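Side-chain contact in protein prgH (PDB 4G2S), which is probably a structural component of the type III secretion basal body, to which it contributes an FHA-fold domain: residues A[78-82]-A[83-87]. Numbering follows the deposited sequence.
Sequences ELKEG and NSESR
The carboxylate of Glu-78 comes to the edge of the Arg-87 guanidinium: OE2 lies near the guanidinium plane on the NH2 side, CG of Glu-78 also sits at that edge, and the two flat groups are turned 60° apart. The two are paired as a salt bridge, but OE2 and NH2 are modelled too close together, so the detail of this end, that angle included, is doubtful. Along the strand, OE1 of Glu-78 forms a salt bridge with NZ of Lys-80 at 3.3 Å. The bend at chi4 (-53°) turns the ammonium to Glu-78 and leaves CE of Lys-80, not NZ, nearest OE1 of Glu-85, at 3.1 Å; the salt bridge from NZ to that oxygen is long, 3.7 Å. The extended chain of Glu-85 (chi1 175°, CG trans to its backbone N) brings its carboxylate there. The four-residue network is thus weak at Glu-85. On the other face, CD2 of Leu-79 packs 3.8 Å from CB of Ser-84.

Along the backbone, Glu-78 and Glu-85 are a hydrogen-bonded antiparallel pair, N of Glu-78 to O of Glu-85 at 2.9 Å and N of Glu-85 to O of Glu-78 at 3.0 Å. Lys-80 and Asn-83 close a tight beta hairpin, N of Lys-80 to O of Asn-83 at 3.0 Å, the return bond weak. Its two-residue loop is a type II turn, with Gly-82 in the positive-phi third position.

Strand 83-88 is outermost in its mixed sheet within this chain, and strand 74-80 ties it to strand 63-67. NH2 of Arg-87 also bonds to O of Gln-96, linking the network to strand 95-97, while at the turn O of Lys-80 accepts a hydrogen bond from Asn-17 of a second subunit.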
loop_
_atom_site.group_PDB
_atom_site.type_symbol
_atom_site.label_atom_id
_atom_site.label_comp_id
_atom_site.label_asym_id
_atom_site.label_seq_id
_atom_site.Cartn_x
_atom_site.Cartn_y
_atom_site.Cartn_z
ATOM N N GLU A 78 -23.854 15.945 9.612
ATOM C CA GLU A 78 -23.090 16.390 8.446
ATOM C C GLU A 78 -22.023 17.358 8.833
ATOM O O GLU A 78 -22.351 18.410 9.379
ATOM C CB GLU A 78 -23.968 17.169 7.471
ATOM C CG GLU A 78 -24.933 16.370 6.708
ATOM C CD GLU A 78 -25.404 17.059 5.418
ATOM O OE1 GLU A 78 -24.965 18.165 4.992
ATOM O OE2 GLU A 78 -26.198 16.394 4.804
ATOM N N LEU A 79 -20.761 17.084 8.462
ATOM C CA LEU A 79 -19.608 17.917 8.888
ATOM C C LEU A 79 -19.306 19.044 7.918
ATOM O O LEU A 79 -19.003 18.786 6.760
ATOM C CB LEU A 79 -18.370 17.075 9.088
ATOM C CG LEU A 79 -18.608 15.912 10.083
ATOM C CD1 LEU A 79 -17.319 15.112 10.307
ATOM C CD2 LEU A 79 -19.226 16.244 11.403
ATOM N N LYS A 80 -19.453 20.289 8.382
ATOM C CA LYS A 80 -19.101 21.492 7.603
ATOM C C LYS A 80 -17.870 22.205 8.188
ATOM O O LYS A 80 -17.255 21.716 9.128
ATOM C CB LYS A 80 -20.274 22.445 7.638
ATOM C CG LYS A 80 -21.594 21.841 7.130
ATOM C CD LYS A 80 -22.552 22.961 6.701
ATOM C CE LYS A 80 -23.994 22.485 6.566
ATOM N NZ LYS A 80 -24.123 21.284 5.678
ATOM N N GLU A 81 -17.528 23.387 7.665
ATOM C CA GLU A 81 -16.349 24.101 8.166
ATOM C C GLU A 81 -16.547 24.507 9.640
ATOM O O GLU A 81 -17.438 25.331 9.966
ATOM C CB GLU A 81 -16.084 25.367 7.350
ATOM C CG GLU A 81 -15.818 25.123 5.862
ATOM C CD GLU A 81 -17.047 24.619 5.092
ATOM O OE1 GLU A 81 -18.212 24.899 5.510
ATOM O OE2 GLU A 81 -16.846 23.906 4.076
ATOM N N GLY A 82 -15.728 23.926 10.513
ATOM C CA GLY A 82 -15.706 24.255 11.925
ATOM C C GLY A 82 -16.983 24.013 12.706
ATOM O O GLY A 82 -17.097 24.469 13.826
ATOM N N ASN A 83 -17.936 23.292 12.120
ATOM C CA ASN A 83 -19.252 23.086 12.734
ATOM C C ASN A 83 -19.863 21.819 12.163
ATOM O O ASN A 83 -19.317 21.227 11.258
ATOM C CB ASN A 83 -20.139 24.314 12.455
ATOM C CG ASN A 83 -21.443 24.304 13.247
ATOM O OD1 ASN A 83 -21.512 23.760 14.392
ATOM N ND2 ASN A 83 -22.484 24.948 12.671
ATOM N N SER A 84 -20.966 21.354 12.739
ATOM C CA SER A 84 -21.695 20.248 12.190
ATOM C C SER A 84 -23.201 20.584 12.194
ATOM O O SER A 84 -23.582 21.516 12.851
ATOM C CB SER A 84 -21.382 19.004 12.967
ATOM O OG SER A 84 -21.787 19.098 14.321
ATOM N N GLU A 85 -23.990 19.916 11.339
ATOM C CA GLU A 85 -25.417 20.092 11.301
ATOM C C GLU A 85 -26.073 18.745 11.423
ATOM O O GLU A 85 -25.779 17.808 10.635
ATOM C CB GLU A 85 -25.765 20.700 9.968
ATOM C CG GLU A 85 -27.218 20.872 9.667
ATOM C CD GLU A 85 -27.397 21.512 8.284
ATOM O OE1 GLU A 85 -26.674 22.523 8.022
ATOM O OE2 GLU A 85 -28.238 20.989 7.485
ATOM N N SER A 86 -26.951 18.618 12.379
ATOM C CA SER A 86 -27.525 17.335 12.632
ATOM C C SER A 86 -28.940 17.213 12.062
ATOM O O SER A 86 -29.696 18.198 11.999
ATOM C CB SER A 86 -27.542 17.051 14.122
ATOM O OG SER A 86 -28.468 17.884 14.727
ATOM N N ARG A 87 -29.313 15.998 11.707
ATOM C CA ARG A 87 -30.754 15.677 11.445
ATOM C C ARG A 87 -31.064 14.253 11.871
ATOM O O ARG A 87 -30.197 13.381 11.833
ATOM C CB ARG A 87 -31.060 15.828 9.958
ATOM C CG ARG A 87 -29.925 15.321 9.111
ATOM C CD ARG A 87 -30.279 15.074 7.645
ATOM N NE ARG A 87 -29.078 15.236 6.805
ATOM C CZ ARG A 87 -28.987 14.807 5.549
ATOM N NH1 ARG A 87 -29.987 14.199 4.943
ATOM N NH2 ARG A 87 -27.868 14.992 4.887
#